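Local coordinates for protein manganese lipoxygenase (Gaeumannomyces graminis, PDB 5FX8) that oxygenates linoleic and alpha-linolenic acids to 11S- and 13R-hydroperoxy fatty acids, using a catalytic manganese ion, at residues F284-M288 and V480-G484; Q345-L349 and P497-Y501; H217-Y223 and N281-Y285; W472-G476 and N612-L616. All blocks are in the same frame, centred on the assembly; numbering follows the deposited sequence.

Followed from the N terminus, the chain first closes contact 3, where the turn after strand 212-216 returns through strands 235-241 and 246-253 to helix 268-305. Contact 1 begins on that same helix, one turn further along, and shares Phe284 and Tyr285 with contact 3. Its loop of 191 residues crosses that of contact 2, which opens at the end of helix 342-346 and closes in the loop after helix 485-490. Contact 4 opens on helix 460-481, just before contact 1's second segment, and closes near the C terminus, crossing both. Phe284 packs on Leu349 to join contacts 1, 2 and 3, whereas Gln483 meets Pro613 between contacts 1 and 4.

Contact 1: F284-M288 and V480-G484; sequences FYSQM and VMNQG. With MN (manganese (II) ion), chain I.
Gln287, on helix 268-305, uses both ends of its side-chain amide to hold the place where helix 460-481 gives way to loop at Asn482. Its NE2 gives a hydrogen bond of 2.8 Å to the backbone O of Met481; at an N-H...O angle of 161° the bond is fairly straight, and the acceptor O lies close to the plane of the Gln287 amide. The same NE2 makes a weak bond to Ser286 OG, which also bonds weakly to Leu283 O. On the acceptor side, Gln287 OE1 takes a weak bond of 2.9 Å from Asn482 ND2, the two amide planes being turned 38° apart. A bend at chi2 (-34°) brings the end of Gln287 back to the partner segment, although its CB points away. Asn482 is held firmly at OD1, which binds the manganese ion at 2.4 Å, and only weakly at ND2. Beside this polar pair, Met481 folds over Ser286, with SD 3.8 Å from Ser286 CB, and its CE lies 4.2 Å from Tyr285 CE1. His290, whose ND1 bonds to Gln287 O, joins His294, His478 and the terminal Val618 O on the ion, with a water at 2.4 Å. Gln287 is thus a second-shell residue that probably helps to orient the metal-binding amide, in the lipoxygenase catalytic metal site of three histidines, an asparagine and the C-terminal carboxylate.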
loop_
_atom_site.group_PDB
_atom_site.type_symbol
_atom_site.label_atom_id
_atom_site.label_comp_id
_atom_site.label_asym_id
_atom_site.label_seq_id
_atom_site.Cartn_x
_atom_site.Cartn_y
_atom_site.Cartn_z
ATOM N N PHE A 284 0.127 -9.447 13.838
ATOM C CA PHE A 284 1.012 -10.453 13.280
ATOM C C PHE A 284 0.292 -11.272 12.224
ATOM O O PHE A 284 0.841 -11.538 11.147
ATOM C CB PHE A 284 1.522 -11.340 14.399
ATOM C CG PHE A 284 2.324 -12.507 13.938
ATOM C CD1 PHE A 284 1.716 -13.722 13.651
ATOM C CD2 PHE A 284 3.693 -12.409 13.841
ATOM C CE1 PHE A 284 2.459 -14.781 13.251
ATOM C CE2 PHE A 284 4.434 -13.464 13.450
ATOM C CZ PHE A 284 3.834 -14.652 13.153
ATOM N N TYR A 285 -0.946 -11.683 12.526
ATOM C CA TYR A 285 -1.692 -12.530 11.604
ATOM C C TYR A 285 -1.921 -11.832 10.276
ATOM O O TYR A 285 -1.689 -12.405 9.214
ATOM C CB TYR A 285 -3.031 -12.941 12.209
ATOM C CG TYR A 285 -3.913 -13.706 11.238
ATOM C CD1 TYR A 285 -4.785 -13.041 10.382
ATOM C CD2 TYR A 285 -3.871 -15.087 11.173
ATOM C CE1 TYR A 285 -5.563 -13.724 9.497
ATOM C CE2 TYR A 285 -4.657 -15.777 10.300
ATOM C CZ TYR A 285 -5.501 -15.088 9.465
ATOM O OH TYR A 285 -6.300 -15.766 8.583
ATOM N N SER A 286 -2.426 -10.604 10.316
ATOM C CA SER A 286 -2.835 -9.952 9.087
ATOM C C SER A 286 -1.623 -9.685 8.220
ATOM O O SER A 286 -1.637 -9.920 6.998
ATOM C CB SER A 286 -3.582 -8.666 9.410
ATOM O OG SER A 286 -2.698 -7.622 9.733
ATOM N N GLN A 287 -0.540 -9.250 8.852
ATOM C CA GLN A 287 0.643 -8.967 8.068
ATOM C C GLN A 287 1.213 -10.232 7.457
ATOM O O GLN A 287 1.779 -10.192 6.366
ATOM C CB GLN A 287 1.679 -8.228 8.909
ATOM C CG GLN A 287 1.233 -6.818 9.265
ATOM C CD GLN A 287 0.387 -6.161 8.162
ATOM O OE1 GLN A 287 0.892 -5.844 7.094
ATOM N NE2 GLN A 287 -0.908 -5.969 8.429
ATOM N N MET A 288 1.061 -11.372 8.109
ATOM C CA MET A 288 1.792 -12.497 7.553
ATOM C C MET A 288 0.908 -13.405 6.730
ATOM O O MET A 288 1.382 -14.088 5.821
ATOM C CB MET A 288 2.490 -13.251 8.675
ATOM C CG MET A 288 3.650 -12.471 9.238
ATOM S SD MET A 288 4.750 -11.915 7.932
ATOM C CE MET A 288 4.512 -10.205 7.959
ATOM N N VAL A 480 -6.928 -4.156 2.461
ATOM C CA VAL A 480 -7.552 -4.278 3.757
ATOM C C VAL A 480 -6.536 -4.785 4.772
ATOM O O VAL A 480 -6.554 -4.389 5.937
ATOM C CB VAL A 480 -8.786 -5.197 3.637
ATOM C CG1 VAL A 480 -9.405 -5.483 4.980
ATOM C CG2 VAL A 480 -9.805 -4.592 2.722
ATOM N N MET A 481 -5.627 -5.658 4.347
ATOM C CA MET A 481 -4.679 -6.252 5.276
ATOM C C MET A 481 -3.401 -5.436 5.411
ATOM O O MET A 481 -2.854 -5.332 6.502
ATOM C CB MET A 481 -4.325 -7.672 4.831
ATOM C CG MET A 481 -5.465 -8.645 4.812
ATOM S SD MET A 481 -6.013 -9.068 6.457
ATOM C CE MET A 481 -5.568 -10.799 6.493
ATOM N N ASN A 482 -2.929 -4.852 4.323
ATOM C CA ASN A 482 -1.629 -4.230 4.200
ATOM C C ASN A 482 -1.871 -2.843 3.652
ATOM O O ASN A 482 -2.887 -2.236 3.985
ATOM C CB ASN A 482 -0.741 -5.048 3.275
ATOM C CG ASN A 482 0.697 -4.672 3.373
ATOM O OD1 ASN A 482 1.389 -4.560 2.362
ATOM N ND2 ASN A 482 1.167 -4.458 4.590
ATOM N N GLN A 483 -0.977 -2.345 2.806
ATOM C CA GLN A 483 -1.089 -1.018 2.192
ATOM C C GLN A 483 -1.269 0.009 3.311
ATOM O O GLN A 483 -0.464 0.011 4.253
ATOM C CB GLN A 483 -2.190 -1.058 1.120
ATOM C CG GLN A 483 -2.107 0.042 0.056
ATOM C CD GLN A 483 -0.851 0.025 -0.834
ATOM O OE1 GLN A 483 -0.487 -0.982 -1.428
ATOM N NE2 GLN A 483 -0.230 1.164 -0.958
ATOM N N GLY A 484 -2.269 0.887 3.262
ATOM C CA GLY A 484 -2.431 1.898 4.284
ATOM C C GLY A 484 -3.215 1.467 5.480
ATOM O O GLY A 484 -3.407 2.237 6.423
HETATM MN MN MN I . 1.595 -6.302 0.699
HETATM O O HOH W 1 3.713 -6.592 1.855
#

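Contact 2: Q345-L349 and P497-Y501; sequences QNFGL and PAALY
Ala498 sets its methyl group over one face of the Phe347 ring, CB standing 4.0 Å from the ring centroid and only 11° off the ring normal, a well-centred CH-pi contact. The ring is in place for this because CG lies anti to the carbonyl carbon (chi1 -72°), which folds the phenyl group beside its own backbone N. Next to it the backbones meet: Gly348 N donates to Ala498 O over 3.1 Å, approaching from above the carbonyl plane and not along a lone pair. Phe347 CA adds a CA-H...O contact of 3.5 Å to that same Ala498 O. Ala499 CB rests against the backbone of Gly348, and Ala499 CA lies 4.0 Å from Gly348 CA. Further out, Trp343 stacks on the Phe347 ring and also holds Leu349 O through its indole NH. Gln532 receives the Ala498 N-H, and Asn280 on helix 268-305 bonds to Pro497 O. Asn346 turns its amide to Phe342 O within its own helix, and its side chain touches helix 526-539. The small side chains of Ala498 and Ala499, and the lack of one at Gly348, are consistent with the close approach of the two backbones. One backbone hydrogen bond, supported by a CA-H...O contact, sets the alignment, and van der Waals and CH-pi contacts of two methyl groups probably supply much of the rest.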
loop_
_atom_site.group_PDB
_atom_site.type_symbol
_atom_site.label_atom_id
_atom_site.label_comp_id
_atom_site.label_asym_id
_atom_site.label_seq_id
_atom_site.Cartn_x
_atom_site.Cartn_y
_atom_site.Cartn_z
ATOM N N GLN A 345 13.176 -5.059 13.697
ATOM C CA GLN A 345 13.259 -3.794 14.411
ATOM C C GLN A 345 11.967 -3.464 15.143
ATOM O O GLN A 345 12.010 -2.833 16.195
ATOM C CB GLN A 345 13.587 -2.658 13.451
ATOM C CG GLN A 345 14.931 -2.684 12.799
ATOM C CD GLN A 345 15.025 -1.668 11.650
ATOM O OE1 GLN A 345 14.301 -0.665 11.633
ATOM N NE2 GLN A 345 15.901 -1.940 10.672
ATOM N N ASN A 346 10.802 -3.828 14.585
ATOM C CA ASN A 346 9.559 -3.299 15.135
ATOM C C ASN A 346 8.612 -4.322 15.736
ATOM O O ASN A 346 7.844 -3.976 16.624
ATOM C CB ASN A 346 8.804 -2.527 14.061
ATOM C CG ASN A 346 9.547 -1.330 13.601
ATOM O OD1 ASN A 346 9.476 -0.288 14.218
ATOM N ND2 ASN A 346 10.278 -1.468 12.515
ATOM N N PHE A 347 8.611 -5.550 15.279
ATOM C CA PHE A 347 7.616 -6.487 15.754
ATOM C C PHE A 347 8.183 -7.382 16.847
ATOM O O PHE A 347 9.401 -7.515 17.017
ATOM C CB PHE A 347 7.093 -7.335 14.606
ATOM C CG PHE A 347 6.206 -6.589 13.649
ATOM C CD1 PHE A 347 6.731 -5.679 12.751
ATOM C CD2 PHE A 347 4.850 -6.831 13.624
ATOM C CE1 PHE A 347 5.911 -5.023 11.878
ATOM C CE2 PHE A 347 4.031 -6.188 12.742
ATOM C CZ PHE A 347 4.553 -5.284 11.870
ATOM N N GLY A 348 7.256 -7.990 17.594
ATOM C CA GLY A 348 7.504 -8.862 18.711
ATOM C C GLY A 348 8.143 -10.180 18.350
ATOM O O GLY A 348 9.164 -10.538 18.926
ATOM N N LEU A 349 7.574 -10.893 17.405
ATOM C CA LEU A 349 8.112 -12.154 16.930
ATOM C C LEU A 349 9.195 -11.931 15.875
ATOM O O LEU A 349 9.095 -11.015 15.053
ATOM C CB LEU A 349 7.003 -13.011 16.342
ATOM C CG LEU A 349 5.884 -13.393 17.299
ATOM C CD1 LEU A 349 5.101 -14.515 16.716
ATOM C CD2 LEU A 349 6.417 -13.808 18.641
ATOM N N PRO A 497 -0.120 -2.448 19.168
ATOM C CA PRO A 497 1.346 -2.397 19.110
ATOM C C PRO A 497 1.970 -3.554 18.344
ATOM O O PRO A 497 1.567 -4.711 18.460
ATOM C CB PRO A 497 1.740 -2.450 20.586
ATOM C CG PRO A 497 0.695 -3.241 21.204
ATOM C CD PRO A 497 -0.596 -2.998 20.442
ATOM N N ALA A 498 2.976 -3.224 17.540
ATOM C CA ALA A 498 3.708 -4.260 16.833
ATOM C C ALA A 498 4.407 -5.224 17.786
ATOM O O ALA A 498 4.548 -6.404 17.475
ATOM C CB ALA A 498 4.718 -3.625 15.903
ATOM N N ALA A 499 4.834 -4.758 18.954
ATOM C CA ALA A 499 5.479 -5.630 19.915
ATOM C C ALA A 499 5.018 -5.288 21.324
ATOM O O ALA A 499 4.610 -4.162 21.601
ATOM C CB ALA A 499 7.006 -5.513 19.828
ATOM N N LEU A 500 5.116 -6.261 22.224
ATOM C CA LEU A 500 4.898 -6.013 23.644
ATOM C C LEU A 500 6.237 -5.982 24.369
ATOM O O LEU A 500 7.107 -6.820 24.118
ATOM C CB LEU A 500 3.995 -7.073 24.261
ATOM C CG LEU A 500 2.699 -7.379 23.512
ATOM C CD1 LEU A 500 1.899 -8.381 24.313
ATOM C CD2 LEU A 500 1.891 -6.116 23.281
ATOM N N TYR A 501 6.389 -5.023 25.276
ATOM C CA TYR A 501 7.671 -4.696 25.873
ATOM C C TYR A 501 7.735 -5.060 27.349
ATOM O O TYR A 501 8.692 -4.708 28.025
ATOM C CB TYR A 501 7.983 -3.212 25.645
ATOM C CG TYR A 501 8.285 -2.894 24.189
ATOM C CD1 TYR A 501 7.257 -2.606 23.302
ATOM C CD2 TYR A 501 9.594 -2.917 23.691
ATOM C CE1 TYR A 501 7.503 -2.334 21.998
ATOM C CE2 TYR A 501 9.849 -2.642 22.370
ATOM C CZ TYR A 501 8.782 -2.361 21.536
ATOM O OH TYR A 501 8.952 -2.087 20.219
#

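Contact 3: H217-Y223 and N281-Y285; sequences HSYQKKY and NDLFY
His217 and Gln220 bond to Asn281 and Asp282 in a mainly polar, buried contact, which seats the 3-10 turn following strand 212-216 on the long helix 268-305. That helix also carries His290 and His294 of the manganese site in the helical lipoxygenase domain, while the strand belongs to a small antiparallel sheet. His217 NE2 donates to Asp282 OD1 over 3.0 Å in a His-carboxylate hydrogen bond. OD1 lies in the plane of the imidazole and accepts through its anti lone pair. Arg168 forms a salt bridge with Asp282 OD2, which Asn172 also bonds, so both carboxylate oxygens are engaged. Asn281 O sits over the centre of one face of the imidazole, and Tyr285 CB comes within 3.5 Å of His217 CE1. The His217 and Tyr285 rings meet obliquely. Gln220 stretches out beyond CG (chi2 174°) and inserts its amide between Asn281 and Phe284. Its OE1 accepts from Asn281 ND2 at 3.0 Å, the donor standing above the carbonyl plane; ND2 also bonds Ala232 O, and Asn281 OD1 takes the backbone N-H of Cys234. Gln220 CD lies 3.3 Å from Phe284 CD1, and Tyr223 CE2 touches the far end of that ring at CZ. Tyr223 OH bonds to Asp356. Gln220 NE2 donates almost straight (172°) to Asn281 O, which also accepts the helical bond from Tyr285 N, the two donors reaching this one oxygen from opposite faces of its carbonyl plane.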
loop_
_atom_site.group_PDB
_atom_site.type_symbol
_atom_site.label_atom_id
_atom_site.label_comp_id
_atom_site.label_asym_id
_atom_site.label_seq_id
_atom_site.Cartn_x
_atom_site.Cartn_y
_atom_site.Cartn_z
ATOM N N HIS A 217 -5.824 -17.131 17.464
ATOM C CA HIS A 217 -4.409 -16.913 17.192
ATOM C C HIS A 217 -3.501 -17.809 18.020
ATOM O O HIS A 217 -2.344 -17.466 18.234
ATOM C CB HIS A 217 -4.025 -15.458 17.430
ATOM C CG HIS A 217 -4.663 -14.517 16.476
ATOM N ND1 HIS A 217 -4.844 -14.825 15.153
ATOM C CD2 HIS A 217 -5.212 -13.297 16.658
ATOM C CE1 HIS A 217 -5.458 -13.826 14.552
ATOM N NE2 HIS A 217 -5.697 -12.888 15.444
ATOM N N SER A 218 -3.995 -18.950 18.486
ATOM C CA SER A 218 -3.223 -19.765 19.402
ATOM C C SER A 218 -2.047 -20.448 18.721
ATOM O O SER A 218 -1.124 -20.871 19.407
ATOM C CB SER A 218 -4.129 -20.797 20.036
ATOM O OG SER A 218 -4.635 -21.631 19.019
ATOM N N TYR A 219 -2.063 -20.572 17.398
ATOM C CA TYR A 219 -0.927 -21.130 16.677
ATOM C C TYR A 219 0.360 -20.342 16.921
ATOM O O TYR A 219 1.447 -20.892 16.744
ATOM C CB TYR A 219 -1.245 -21.180 15.174
ATOM C CG TYR A 219 -0.271 -21.987 14.355
ATOM C CD1 TYR A 219 -0.427 -23.356 14.211
ATOM C CD2 TYR A 219 0.813 -21.381 13.715
ATOM C CE1 TYR A 219 0.459 -24.110 13.474
ATOM C CE2 TYR A 219 1.721 -22.127 12.974
ATOM C CZ TYR A 219 1.540 -23.500 12.857
ATOM O OH TYR A 219 2.432 -24.270 12.120
ATOM N N GLN A 220 0.270 -19.072 17.305
ATOM C CA GLN A 220 1.479 -18.307 17.565
ATOM C C GLN A 220 2.163 -18.715 18.871
ATOM O O GLN A 220 3.208 -18.178 19.217
ATOM C CB GLN A 220 1.167 -16.811 17.572
ATOM C CG GLN A 220 0.593 -16.308 16.280
ATOM C CD GLN A 220 0.145 -14.861 16.325
ATOM O OE1 GLN A 220 0.716 -14.020 17.024
ATOM N NE2 GLN A 220 -0.911 -14.571 15.587
ATOM N N LYS A 221 1.576 -19.646 19.602
ATOM C CA LYS A 221 2.236 -20.247 20.744
ATOM C C LYS A 221 3.542 -20.922 20.332
ATOM O O LYS A 221 4.501 -20.957 21.112
ATOM C CB LYS A 221 1.243 -21.214 21.363
ATOM C CG LYS A 221 1.646 -21.950 22.545
ATOM C CD LYS A 221 0.555 -22.937 22.892
ATOM C CE LYS A 221 0.159 -23.722 21.658
ATOM N NZ LYS A 221 -0.734 -24.862 21.968
ATOM N N LYS A 222 3.607 -21.410 19.088
ATOM C CA LYS A 222 4.747 -22.087 18.472
ATOM C C LYS A 222 5.990 -21.205 18.305
ATOM O O LYS A 222 7.083 -21.739 18.106
ATOM C CB LYS A 222 4.277 -22.642 17.123
ATOM C CG LYS A 222 5.288 -22.757 16.038
ATOM C CD LYS A 222 4.644 -23.196 14.754
ATOM C CE LYS A 222 5.692 -23.517 13.707
ATOM N NZ LYS A 222 5.092 -24.141 12.503
ATOM N N TYR A 223 5.873 -19.893 18.437
ATOM C CA TYR A 223 6.963 -18.960 18.209
ATOM C C TYR A 223 7.453 -18.355 19.522
ATOM O O TYR A 223 6.698 -18.211 20.487
ATOM C CB TYR A 223 6.519 -17.844 17.259
ATOM C CG TYR A 223 5.967 -18.359 15.948
ATOM C CD1 TYR A 223 6.693 -19.252 15.179
ATOM C CD2 TYR A 223 4.709 -17.997 15.513
ATOM C CE1 TYR A 223 6.198 -19.733 14.029
ATOM C CE2 TYR A 223 4.200 -18.482 14.339
ATOM C CZ TYR A 223 4.951 -19.346 13.595
ATOM O OH TYR A 223 4.474 -19.865 12.413
ATOM N N ASN A 281 -1.478 -10.038 18.435
ATOM C CA ASN A 281 -1.547 -11.286 17.692
ATOM C C ASN A 281 -2.266 -11.111 16.356
ATOM O O ASN A 281 -1.867 -11.698 15.346
ATOM C CB ASN A 281 -2.221 -12.350 18.542
ATOM C CG ASN A 281 -1.435 -12.683 19.772
ATOM O OD1 ASN A 281 -1.983 -12.807 20.862
ATOM N ND2 ASN A 281 -0.133 -12.830 19.610
ATOM N N ASP A 282 -3.311 -10.291 16.328
ATOM C CA ASP A 282 -4.056 -10.041 15.107
ATOM C C ASP A 282 -3.223 -9.274 14.090
ATOM O O ASP A 282 -3.313 -9.539 12.889
ATOM C CB ASP A 282 -5.342 -9.293 15.439
ATOM C CG ASP A 282 -6.353 -9.374 14.336
ATOM O OD1 ASP A 282 -6.857 -10.486 14.090
ATOM O OD2 ASP A 282 -6.627 -8.331 13.703
ATOM N N LEU A 283 -2.386 -8.342 14.548
ATOM C CA LEU A 283 -1.496 -7.641 13.629
ATOM C C LEU A 283 -0.481 -8.597 13.014
ATOM O O LEU A 283 -0.236 -8.572 11.796
ATOM C CB LEU A 283 -0.794 -6.492 14.349
ATOM C CG LEU A 283 -0.024 -5.513 13.447
ATOM C CD1 LEU A 283 -0.820 -4.999 12.224
ATOM C CD2 LEU A 283 0.459 -4.346 14.271
ATOM N N PHE A 284 0.127 -9.447 13.838
ATOM C CA PHE A 284 1.012 -10.453 13.280
ATOM C C PHE A 284 0.292 -11.272 12.224
ATOM O O PHE A 284 0.841 -11.538 11.147
ATOM C CB PHE A 284 1.522 -11.340 14.399
ATOM C CG PHE A 284 2.324 -12.507 13.938
ATOM C CD1 PHE A 284 1.716 -13.722 13.651
ATOM C CD2 PHE A 284 3.693 -12.409 13.841
ATOM C CE1 PHE A 284 2.459 -14.781 13.251
ATOM C CE2 PHE A 284 4.434 -13.464 13.450
ATOM C CZ PHE A 284 3.834 -14.652 13.153
ATOM N N TYR A 285 -0.946 -11.683 12.526
ATOM C CA TYR A 285 -1.692 -12.530 11.604
ATOM C C TYR A 285 -1.921 -11.832 10.276
ATOM O O TYR A 285 -1.689 -12.405 9.214
ATOM C CB TYR A 285 -3.031 -12.941 12.209
ATOM C CG TYR A 285 -3.913 -13.706 11.238
ATOM C CD1 TYR A 285 -4.785 -13.041 10.382
ATOM C CD2 TYR A 285 -3.871 -15.087 11.173
ATOM C CE1 TYR A 285 -5.563 -13.724 9.497
ATOM C CE2 TYR A 285 -4.657 -15.777 10.300
ATOM C CZ TYR A 285 -5.501 -15.088 9.465
ATOM O OH TYR A 285 -6.300 -15.766 8.583
#

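Contact 4: W472-G476 and N612-L616; sequences WITGG and NPFFL
The C-terminal tail of the lipoxygenase, which ends in a ligand of the catalytic manganese, runs here along helix 460-481, where Thr474 meets Phe614 and Leu616. Thr474 OG1 donates a hydrogen bond of 2.9 Å to the backbone O of Phe614, tilted 34° from the carbonyl plane. With chi1 at 73°, the hydroxyl stands between the backbone N and the carbonyl carbon, leaving CG2 to pack 3.8 Å from Leu616 CG. The Thr474 and Leu616 side chains cross at about a right angle. Leu616 CD2 continues onto Thr474 CA at 3.9 Å and reaches Ile473 CG2 at 4.3 Å. At 473-476 the helix opens into a wider pi-type turn, close to where the two backbones come nearest, Gly475 CA lying 4.5 Å from Phe614 CA and 3.8 Å from Pro613 O. His479, one turn on, bonds to that Pro613 O. The CB atoms of Phe614 and Phe615 point away from the helix, and Phe615 CD1 lies over the centre of the Phe614 ring. Phe615 meets Tyr323 edge-to-face, while Leu616 packs near His478 and His294 of the metal site, its side chain about 6 Å from the manganese ion.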
loop_
_atom_site.group_PDB
_atom_site.type_symbol
_atom_site.label_atom_id
_atom_site.label_comp_id
_atom_site.label_asym_id
_atom_site.label_seq_id
_atom_site.Cartn_x
_atom_site.Cartn_y
_atom_site.Cartn_z
ATOM N N TRP A 472 -9.836 -8.214 -7.560
ATOM C CA TRP A 472 -10.317 -7.946 -6.216
ATOM C C TRP A 472 -9.185 -8.089 -5.203
ATOM O O TRP A 472 -9.080 -7.299 -4.265
ATOM C CB TRP A 472 -11.506 -8.872 -5.888
ATOM C CG TRP A 472 -11.636 -9.123 -4.429
ATOM C CD1 TRP A 472 -11.320 -10.269 -3.771
ATOM C CD2 TRP A 472 -12.017 -8.174 -3.421
ATOM N NE1 TRP A 472 -11.491 -10.100 -2.428
ATOM C CE2 TRP A 472 -11.912 -8.820 -2.186
ATOM C CE3 TRP A 472 -12.422 -6.840 -3.446
ATOM C CZ2 TRP A 472 -12.209 -8.188 -1.001
ATOM C CZ3 TRP A 472 -12.710 -6.223 -2.265
ATOM C CH2 TRP A 472 -12.596 -6.884 -1.065
ATOM N N ILE A 473 -8.294 -9.051 -5.415
ATOM C CA ILE A 473 -7.105 -9.147 -4.585
ATOM C C ILE A 473 -6.215 -7.928 -4.772
ATOM O O ILE A 473 -5.782 -7.304 -3.798
ATOM C CB ILE A 473 -6.353 -10.446 -4.892
ATOM C CG1 ILE A 473 -7.134 -11.630 -4.364
ATOM C CG2 ILE A 473 -4.979 -10.453 -4.256
ATOM C CD1 ILE A 473 -6.625 -12.900 -4.957
ATOM N N THR A 474 -5.931 -7.551 -6.005
ATOM C CA THR A 474 -4.925 -6.508 -6.083
ATOM C C THR A 474 -5.487 -5.138 -5.772
ATOM O O THR A 474 -4.735 -4.255 -5.369
ATOM C CB THR A 474 -4.213 -6.491 -7.447
ATOM O OG1 THR A 474 -5.068 -5.976 -8.469
ATOM C CG2 THR A 474 -3.772 -7.863 -7.806
ATOM N N GLY A 475 -6.784 -4.936 -5.898
ATOM C CA GLY A 475 -7.244 -3.581 -5.709
ATOM C C GLY A 475 -8.153 -3.445 -4.517
ATOM O O GLY A 475 -8.721 -2.384 -4.297
ATOM N N GLY A 476 -8.308 -4.519 -3.760
ATOM C CA GLY A 476 -9.238 -4.575 -2.651
ATOM C C GLY A 476 -8.752 -5.382 -1.466
ATOM O O GLY A 476 -8.400 -4.797 -0.456
ATOM N N ASN A 612 -6.846 3.686 -2.959
ATOM C CA ASN A 612 -6.017 2.514 -3.102
ATOM C C ASN A 612 -5.412 2.421 -4.496
ATOM O O ASN A 612 -5.990 2.893 -5.457
ATOM C CB ASN A 612 -6.845 1.290 -2.794
ATOM C CG ASN A 612 -7.112 1.179 -1.338
ATOM O OD1 ASN A 612 -6.244 1.543 -0.547
ATOM N ND2 ASN A 612 -8.281 0.698 -0.953
ATOM N N PRO A 613 -4.246 1.825 -4.629
ATOM C CA PRO A 613 -3.744 1.505 -5.956
ATOM C C PRO A 613 -4.458 0.298 -6.520
ATOM O O PRO A 613 -5.028 -0.507 -5.793
ATOM C CB PRO A 613 -2.268 1.188 -5.695
ATOM C CG PRO A 613 -2.252 0.672 -4.390
ATOM C CD PRO A 613 -3.302 1.384 -3.593
ATOM N N PHE A 614 -4.348 0.143 -7.842
ATOM C CA PHE A 614 -4.959 -0.992 -8.528
ATOM C C PHE A 614 -4.073 -2.228 -8.531
ATOM O O PHE A 614 -4.473 -3.254 -9.081
ATOM C CB PHE A 614 -5.338 -0.621 -9.973
ATOM C CG PHE A 614 -4.163 -0.358 -10.870
ATOM C CD1 PHE A 614 -3.454 -1.398 -11.440
ATOM C CD2 PHE A 614 -3.770 0.928 -11.142
ATOM C CE1 PHE A 614 -2.369 -1.152 -12.226
ATOM C CE2 PHE A 614 -2.689 1.177 -11.926
ATOM C CZ PHE A 614 -1.986 0.130 -12.472
ATOM N N PHE A 615 -2.883 -2.159 -7.960
ATOM C CA PHE A 615 -1.919 -3.244 -8.017
ATOM C C PHE A 615 -1.387 -3.477 -6.619
ATOM O O PHE A 615 -1.679 -2.713 -5.696
ATOM C CB PHE A 615 -0.781 -2.926 -8.999
ATOM C CG PHE A 615 -0.020 -1.671 -8.660
ATOM C CD1 PHE A 615 -0.554 -0.411 -8.942
ATOM C CD2 PHE A 615 1.237 -1.744 -8.055
ATOM C CE1 PHE A 615 0.152 0.755 -8.615
ATOM C CE2 PHE A 615 1.952 -0.583 -7.739
ATOM C CZ PHE A 615 1.417 0.656 -8.009
ATOM N N LEU A 616 -0.608 -4.546 -6.471
ATOM C CA LEU A 616 0.002 -4.941 -5.195
ATOM C C LEU A 616 1.277 -4.123 -4.984
ATOM O O LEU A 616 2.372 -4.541 -5.338
ATOM C CB LEU A 616 0.283 -6.442 -5.182
ATOM C CG LEU A 616 -0.859 -7.461 -5.397
ATOM C CD1 LEU A 616 -0.331 -8.818 -5.816
ATOM C CD2 LEU A 616 -1.754 -7.641 -4.195
#